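Local coordinates for YrrB protein (Bacillus subtilis, PDB 2Q7F) that is a possible mediator of complex formation among RNA sulfuration components, RNA processing components and aminoacyl-tRNA synthetases, at residues Glu44-Ala49 with Tyr60-Asn65; Asp112-Ala117 with Phe128-Thr133; Ala195-Gly200 with Met227-Ala232. One frame throughout, in Å; residues are numbered along the deposited sequence.

From the N terminus, the three contacts follow one another along the superhelical array of TPR repeats, and none encloses or crosses another. Interaction 1 closes a ten-residue loop and joins TPR 1 to TPR 2 at the N-terminal end of the modelled chain. Interaction 2, with its centre about 24 Å from that of interaction 1, closes another ten-residue loop in the middle, between TPR 3 and TPR 4. Interaction 3 spans more chain: the 26 residues between its segments include helix 211-222, and the contact ties TPR 6 to the last helix, 227-233. Interactions 1 and 3 lie on opposite sides of the chain's centre, their own centres about 47 Å apart.

Interaction 1 of 3, residues Glu44-Ala49 with Tyr60-Asn65; sequences EAFTKA and YINFAN
Phe46 and Phe63 bring their CA atoms to within 5.7 Å, the nearest backbone approach between a short, weakly bonded helical turn around residues 46-49 and the regular helix 60-65. This is a junction between successive repeats of a TPR array, TPR 1 meeting TPR 2 at the N-terminal end of the modelled chain. Phe46 leads the side-chain packing. With CG anti to its carbonyl carbon (chi1 -60°), its ring presents an edge to Asn62: CD2 of Phe46 lies 3.4 Å from Asn62 CB, near the ring plane, while the Asn62 amide stands at 88° to that plane. The Asn62 methylene comes nearest, with the backbone carbonyl carbon of the same residue beside it. On the next residue, CG anti to the backbone N (chi1 -168°) carries the Phe63 ring to the base of Phe46, its CD1 3.8 Å from Phe46 CB. The same ring also meets Phe79 of helix 73-86 edge-to-face, linking this junction to the next helix. Thr47 grazes Phe63 CE1 with its hydroxyl oxygen OG1 at 4.2 Å, and that OG1 also gives a weak hydrogen bond to Glu44 OE1 at 3.4 Å.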
# COMPACT_ATOMS: atom_id res chain seq x y z
N GLU A 44 16.30 -19.92 -17.24
CA GLU A 44 17.65 -20.31 -16.80
C GLU A 44 18.51 -19.12 -16.35
O GLU A 44 18.01 -18.04 -16.05
CB GLU A 44 18.36 -21.10 -17.89
CG GLU A 44 17.65 -22.38 -18.29
CD GLU A 44 18.02 -23.55 -17.40
OE1 GLU A 44 18.39 -23.32 -16.23
OE2 GLU A 44 17.92 -24.71 -17.87
N ALA A 45 19.83 -19.34 -16.32
CA ALA A 45 20.78 -18.42 -15.72
C ALA A 45 20.75 -18.49 -14.19
O ALA A 45 21.71 -18.92 -13.55
CB ALA A 45 20.52 -17.00 -16.19
N PHE A 46 19.63 -18.06 -13.63
CA PHE A 46 19.44 -17.96 -12.17
C PHE A 46 19.67 -19.29 -11.47
O PHE A 46 20.16 -19.34 -10.34
CB PHE A 46 18.03 -17.44 -11.85
CG PHE A 46 17.72 -16.08 -12.43
CD1 PHE A 46 17.56 -15.91 -13.80
CD2 PHE A 46 17.55 -14.98 -11.59
CE1 PHE A 46 17.26 -14.65 -14.34
CE2 PHE A 46 17.25 -13.73 -12.11
CZ PHE A 46 17.10 -13.56 -13.49
N THR A 47 19.31 -20.38 -12.15
CA THR A 47 19.45 -21.72 -11.63
C THR A 47 20.92 -22.10 -11.43
O THR A 47 21.31 -22.54 -10.35
CB THR A 47 18.77 -22.75 -12.55
OG1 THR A 47 17.59 -22.18 -13.13
CG2 THR A 47 18.40 -24.01 -11.78
N LYS A 48 21.72 -21.95 -12.49
CA LYS A 48 23.14 -22.30 -12.42
C LYS A 48 23.92 -21.36 -11.51
O LYS A 48 24.84 -21.80 -10.81
CB LYS A 48 23.76 -22.36 -13.82
CG LYS A 48 25.11 -23.10 -13.87
CD LYS A 48 25.43 -23.62 -15.26
CE LYS A 48 26.66 -24.52 -15.25
NZ LYS A 48 26.91 -25.11 -16.60
N ALA A 49 23.55 -20.08 -11.51
CA ALA A 49 24.15 -19.08 -10.61
C ALA A 49 24.10 -19.54 -9.15
O ALA A 49 25.00 -19.24 -8.37
CB ALA A 49 23.47 -17.73 -10.77
N TYR A 60 19.38 -16.94 -4.77
CA TYR A 60 18.10 -17.48 -4.31
C TYR A 60 17.00 -16.43 -4.35
O TYR A 60 15.87 -16.73 -4.70
CB TYR A 60 18.19 -18.07 -2.91
CG TYR A 60 19.07 -19.28 -2.77
CD1 TYR A 60 18.57 -20.57 -2.97
CD2 TYR A 60 20.41 -19.14 -2.41
CE1 TYR A 60 19.39 -21.70 -2.82
CE2 TYR A 60 21.23 -20.26 -2.25
CZ TYR A 60 20.72 -21.53 -2.45
OH TYR A 60 21.56 -22.61 -2.29
N ILE A 61 17.33 -15.19 -4.00
CA ILE A 61 16.34 -14.11 -4.04
C ILE A 61 15.91 -13.82 -5.47
O ILE A 61 14.71 -13.72 -5.76
CB ILE A 61 16.85 -12.81 -3.36
CG1 ILE A 61 17.30 -13.08 -1.92
CG2 ILE A 61 15.76 -11.74 -3.40
CD1 ILE A 61 18.04 -11.93 -1.28
N ASN A 62 16.88 -13.71 -6.37
CA ASN A 62 16.60 -13.47 -7.78
C ASN A 62 15.72 -14.54 -8.39
O ASN A 62 14.81 -14.23 -9.16
CB ASN A 62 17.89 -13.38 -8.57
CG ASN A 62 18.68 -12.14 -8.26
OD1 ASN A 62 19.88 -12.10 -8.49
ND2 ASN A 62 18.02 -11.12 -7.72
N PHE A 63 15.99 -15.80 -8.05
CA PHE A 63 15.19 -16.90 -8.57
C PHE A 63 13.77 -16.86 -8.02
O PHE A 63 12.82 -17.14 -8.75
CB PHE A 63 15.85 -18.26 -8.30
CG PHE A 63 15.21 -19.40 -9.07
CD1 PHE A 63 14.98 -19.30 -10.44
CD2 PHE A 63 14.85 -20.58 -8.43
CE1 PHE A 63 14.39 -20.35 -11.15
CE2 PHE A 63 14.26 -21.63 -9.14
CZ PHE A 63 14.03 -21.52 -10.49
N ALA A 64 13.64 -16.48 -6.75
CA ALA A 64 12.34 -16.30 -6.11
C ALA A 64 11.55 -15.14 -6.73
O ALA A 64 10.33 -15.25 -6.93
CB ALA A 64 12.51 -16.10 -4.62
N ASN A 65 12.24 -14.04 -7.04
CA ASN A 65 11.64 -12.94 -7.81
C ASN A 65 11.13 -13.40 -9.17
O ASN A 65 10.07 -12.96 -9.63
CB ASN A 65 12.62 -11.78 -7.98
CG ASN A 65 12.97 -11.09 -6.67
OD1 ASN A 65 12.27 -11.24 -5.67
ND2 ASN A 65 14.07 -10.34 -6.67

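Interaction 2 of 3, residues Asp112-Ala117 with Phe128-Thr133; sequences DMFEKA and FYMLGT
Phe114 meets Met130 and Leu131 where two roughly antiparallel helices of the TPR array pack, one in TPR 3 and one in TPR 4. The axes of 112-117 and 128-133 approach to 9.5 Å, with 144° between their directions. The aromatic part of the contact is a CH-pi interaction: Met130 CB sits over one face of the Phe114 ring, 3.8 Å from its centroid and 25° off the normal, displaced toward the CE2-CZ side. The methionine chain bends at chi2 and chi3 and brings its CE back to within 4.1 Å of Phe114 CZ, a second touch on the same ring. Apolar packing continues at the root of the phenylalanine, where Phe114 CB faces Leu131 CD1 at 4.1 Å; Leu131 also reaches Tyr147 of helix 141-154, while Phe114 rests on Val102 of helix 91-103 and on Leu127, just ahead of 128-133. Replacing Phe114 by an alanine would probably leave the Met130 methylene without its aromatic face and open a gap between the helices. One polar group joins the apolar packing. The bent Glu115 chain carries its carboxylate to the two methyls of Leu131, a van der Waals touch only, with Glu115 OE1 3.7 Å from Leu131 CD1 and 4.2 Å from Leu131 CD2.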
# COMPACT_ATOMS: atom_id res chain seq x y z
N ASP A 112 4.03 -8.60 8.85
CA ASP A 112 5.18 -9.20 9.49
C ASP A 112 6.40 -9.10 8.55
O ASP A 112 7.45 -8.60 8.95
CB ASP A 112 4.84 -10.64 9.87
CG ASP A 112 5.85 -11.26 10.80
OD1 ASP A 112 6.94 -11.67 10.32
OD2 ASP A 112 5.56 -11.36 12.01
N MET A 113 6.24 -9.52 7.29
CA MET A 113 7.34 -9.51 6.31
C MET A 113 7.82 -8.11 5.98
O MET A 113 9.04 -7.87 5.91
CB MET A 113 6.96 -10.23 5.00
CG MET A 113 6.89 -11.78 5.07
SD MET A 113 8.37 -12.66 5.65
CE MET A 113 7.94 -12.95 7.38
N PHE A 114 6.88 -7.19 5.78
CA PHE A 114 7.24 -5.81 5.43
C PHE A 114 7.94 -5.09 6.56
O PHE A 114 8.89 -4.35 6.33
CB PHE A 114 6.03 -5.00 4.96
CG PHE A 114 5.54 -5.38 3.60
CD1 PHE A 114 6.45 -5.68 2.58
CD2 PHE A 114 4.19 -5.44 3.33
CE1 PHE A 114 6.01 -6.05 1.30
CE2 PHE A 114 3.73 -5.80 2.05
CZ PHE A 114 4.65 -6.10 1.04
N GLU A 115 7.49 -5.32 7.79
CA GLU A 115 8.13 -4.70 8.93
C GLU A 115 9.54 -5.29 9.15
O GLU A 115 10.45 -4.57 9.58
CB GLU A 115 7.24 -4.80 10.18
CG GLU A 115 7.33 -3.56 11.07
CD GLU A 115 6.03 -3.23 11.79
OE1 GLU A 115 5.00 -3.01 11.12
OE2 GLU A 115 6.03 -3.18 13.04
N LYS A 116 9.72 -6.56 8.83
CA LYS A 116 11.05 -7.18 8.88
C LYS A 116 11.97 -6.61 7.81
O LYS A 116 13.17 -6.42 8.04
CB LYS A 116 10.98 -8.70 8.77
CG LYS A 116 10.44 -9.41 10.01
CD LYS A 116 10.69 -10.90 9.91
CE LYS A 116 9.79 -11.72 10.80
NZ LYS A 116 9.97 -11.38 12.23
N ALA A 117 11.41 -6.33 6.64
CA ALA A 117 12.17 -5.70 5.56
C ALA A 117 12.69 -4.35 6.04
O ALA A 117 13.90 -4.09 6.03
CB ALA A 117 11.32 -5.56 4.31
N PHE A 128 7.15 1.64 2.26
CA PHE A 128 6.30 2.38 3.19
C PHE A 128 4.84 2.31 2.75
O PHE A 128 3.93 2.27 3.58
CB PHE A 128 6.77 3.83 3.33
CG PHE A 128 8.10 3.97 4.03
CD1 PHE A 128 8.38 3.25 5.19
CD2 PHE A 128 9.06 4.86 3.55
CE1 PHE A 128 9.61 3.38 5.84
CE2 PHE A 128 10.30 5.00 4.19
CZ PHE A 128 10.57 4.26 5.34
N TYR A 129 4.64 2.26 1.43
CA TYR A 129 3.31 2.16 0.85
C TYR A 129 2.67 0.81 1.15
O TYR A 129 1.56 0.74 1.68
CB TYR A 129 3.35 2.40 -0.66
CG TYR A 129 2.00 2.18 -1.32
CD1 TYR A 129 0.98 3.12 -1.21
CD2 TYR A 129 1.75 1.01 -2.06
CE1 TYR A 129 -0.26 2.92 -1.80
CE2 TYR A 129 0.52 0.80 -2.66
CZ TYR A 129 -0.48 1.76 -2.52
OH TYR A 129 -1.71 1.56 -3.10
N MET A 130 3.37 -0.27 0.80
CA MET A 130 2.83 -1.61 0.99
C MET A 130 2.54 -1.86 2.47
O MET A 130 1.51 -2.43 2.82
CB MET A 130 3.80 -2.67 0.44
CG MET A 130 4.01 -2.62 -1.07
SD MET A 130 2.50 -2.82 -2.05
CE MET A 130 2.13 -4.55 -1.75
N LEU A 131 3.45 -1.39 3.32
CA LEU A 131 3.26 -1.52 4.76
C LEU A 131 2.08 -0.67 5.22
O LEU A 131 1.18 -1.18 5.88
CB LEU A 131 4.54 -1.17 5.53
CG LEU A 131 4.51 -1.25 7.06
CD1 LEU A 131 3.99 -2.62 7.57
CD2 LEU A 131 5.90 -0.94 7.62
N GLY A 132 2.08 0.61 4.86
CA GLY A 132 0.96 1.48 5.17
C GLY A 132 -0.36 0.84 4.80
O GLY A 132 -1.25 0.67 5.65
N THR A 133 -0.49 0.44 3.54
CA THR A 133 -1.76 -0.09 3.04
C THR A 133 -2.18 -1.39 3.74
O THR A 133 -3.36 -1.58 4.06
CB THR A 133 -1.73 -0.28 1.52
OG1 THR A 133 -1.14 0.89 0.93
CG2 THR A 133 -3.15 -0.43 0.98

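Interaction 3 of 3, residues Ala195-Gly200 with Met227-Ala232; sequences AFYNAG and MLALHA
Tyr197 reaches across from helix 195-200 and brings one side of its ring up to Leu228, Ala229 and Ala232. Its CG is anti to the backbone N (chi1 160°), which sends the ring out from the helix toward its neighbour, and one long side of the ring, from CD1 through CE1 to the hydroxyl, does the touching. At the inner end, CD1 of Tyr197 lies 3.8 Å from Ala229 CA, against the backbone of this small residue. Further out, CE1 of Tyr197 is 3.7 Å from Leu228 O, which approaches obliquely to the ring. Ala232, one turn on, offers its methyl to the ring edge, CB lying near the ring plane and 3.9 Å from Tyr197 CE1. The two segments run nearly parallel, 25° apart with axes 10.2 Å distant, as first helices of adjacent TPR repeats do, an arrangement consistent with helix 227-233 packing on TPR 6 as the first helix of a following repeat would. Helix 211-222 also touches the contact, through Ile220 on Ala229, and the His226 ring meets that of Tyr197. Leu228 packs loosely against the outer end of the tyrosine: its CB lies near the phenol oxygen, and a chi1 of -97° keeps Leu228 CG there too, 4.0 Å from Tyr197 OH.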
# COMPACT_ATOMS: atom_id res chain seq x y z
N ALA A 195 -12.05 10.09 -3.94
CA ALA A 195 -11.47 11.19 -3.17
C ALA A 195 -12.55 12.19 -2.81
O ALA A 195 -12.73 12.51 -1.64
CB ALA A 195 -10.35 11.87 -3.94
N PHE A 196 -13.29 12.65 -3.83
CA PHE A 196 -14.41 13.57 -3.62
C PHE A 196 -15.42 13.03 -2.60
O PHE A 196 -15.88 13.76 -1.73
CB PHE A 196 -15.10 13.91 -4.95
CG PHE A 196 -14.46 15.05 -5.69
CD1 PHE A 196 -13.84 14.84 -6.93
CD2 PHE A 196 -14.47 16.34 -5.17
CE1 PHE A 196 -13.25 15.89 -7.62
CE2 PHE A 196 -13.88 17.40 -5.86
CZ PHE A 196 -13.27 17.17 -7.08
N TYR A 197 -15.73 11.73 -2.70
CA TYR A 197 -16.66 11.10 -1.77
C TYR A 197 -16.13 11.12 -0.35
O TYR A 197 -16.85 11.48 0.59
CB TYR A 197 -16.97 9.66 -2.19
CG TYR A 197 -17.51 8.80 -1.06
CD1 TYR A 197 -18.83 8.96 -0.61
CD2 TYR A 197 -16.71 7.85 -0.44
CE1 TYR A 197 -19.33 8.18 0.43
CE2 TYR A 197 -17.20 7.07 0.60
CZ TYR A 197 -18.51 7.24 1.02
OH TYR A 197 -18.98 6.46 2.05
N ASN A 198 -14.87 10.73 -0.20
CA ASN A 198 -14.23 10.70 1.12
C ASN A 198 -14.01 12.09 1.70
O ASN A 198 -14.00 12.27 2.92
CB ASN A 198 -12.92 9.89 1.06
CG ASN A 198 -13.18 8.40 0.97
OD1 ASN A 198 -13.45 7.74 1.98
ND2 ASN A 198 -13.09 7.85 -0.24
N ALA A 199 -13.85 13.08 0.82
CA ALA A 199 -13.84 14.48 1.21
C ALA A 199 -15.22 14.85 1.73
O ALA A 199 -15.37 15.46 2.78
CB ALA A 199 -13.46 15.37 0.03
N GLY A 200 -16.24 14.42 0.98
CA GLY A 200 -17.63 14.64 1.35
C GLY A 200 -17.92 14.11 2.73
O GLY A 200 -18.59 14.77 3.52
N MET A 227 -22.80 4.37 -5.63
CA MET A 227 -23.89 4.07 -4.69
C MET A 227 -23.66 4.59 -3.28
O MET A 227 -24.60 5.04 -2.62
CB MET A 227 -24.20 2.57 -4.66
CG MET A 227 -25.41 2.17 -5.50
SD MET A 227 -26.22 0.67 -4.91
CE MET A 227 -24.92 -0.56 -5.10
N LEU A 228 -22.41 4.52 -2.82
CA LEU A 228 -22.04 5.09 -1.52
C LEU A 228 -22.20 6.61 -1.49
O LEU A 228 -22.75 7.15 -0.53
CB LEU A 228 -20.62 4.66 -1.12
CG LEU A 228 -20.46 3.47 -0.17
CD1 LEU A 228 -21.50 2.34 -0.36
CD2 LEU A 228 -19.04 2.90 -0.27
N ALA A 229 -21.76 7.30 -2.54
CA ALA A 229 -21.98 8.74 -2.65
C ALA A 229 -23.47 9.02 -2.69
O ALA A 229 -23.93 10.01 -2.13
CB ALA A 229 -21.29 9.32 -3.87
N LEU A 230 -24.22 8.13 -3.34
CA LEU A 230 -25.67 8.25 -3.44
C LEU A 230 -26.35 8.13 -2.08
O LEU A 230 -27.12 9.01 -1.68
CB LEU A 230 -26.24 7.22 -4.43
CG LEU A 230 -26.04 7.52 -5.92
CD1 LEU A 230 -26.29 6.28 -6.76
CD2 LEU A 230 -26.92 8.68 -6.37
N HIS A 231 -26.06 7.04 -1.37
CA HIS A 231 -26.62 6.81 -0.05
C HIS A 231 -26.17 7.88 0.95
O HIS A 231 -26.96 8.31 1.79
CB HIS A 231 -26.26 5.41 0.46
CG HIS A 231 -26.81 4.30 -0.38
ND1 HIS A 231 -28.05 4.36 -0.97
CD2 HIS A 231 -26.28 3.10 -0.73
CE1 HIS A 231 -28.27 3.25 -1.65
NE2 HIS A 231 -27.21 2.47 -1.52
N ALA A 232 -24.92 8.31 0.83
CA ALA A 232 -24.38 9.36 1.69
C ALA A 232 -25.13 10.69 1.52
O ALA A 232 -25.30 11.43 2.49
CB ALA A 232 -22.89 9.56 1.43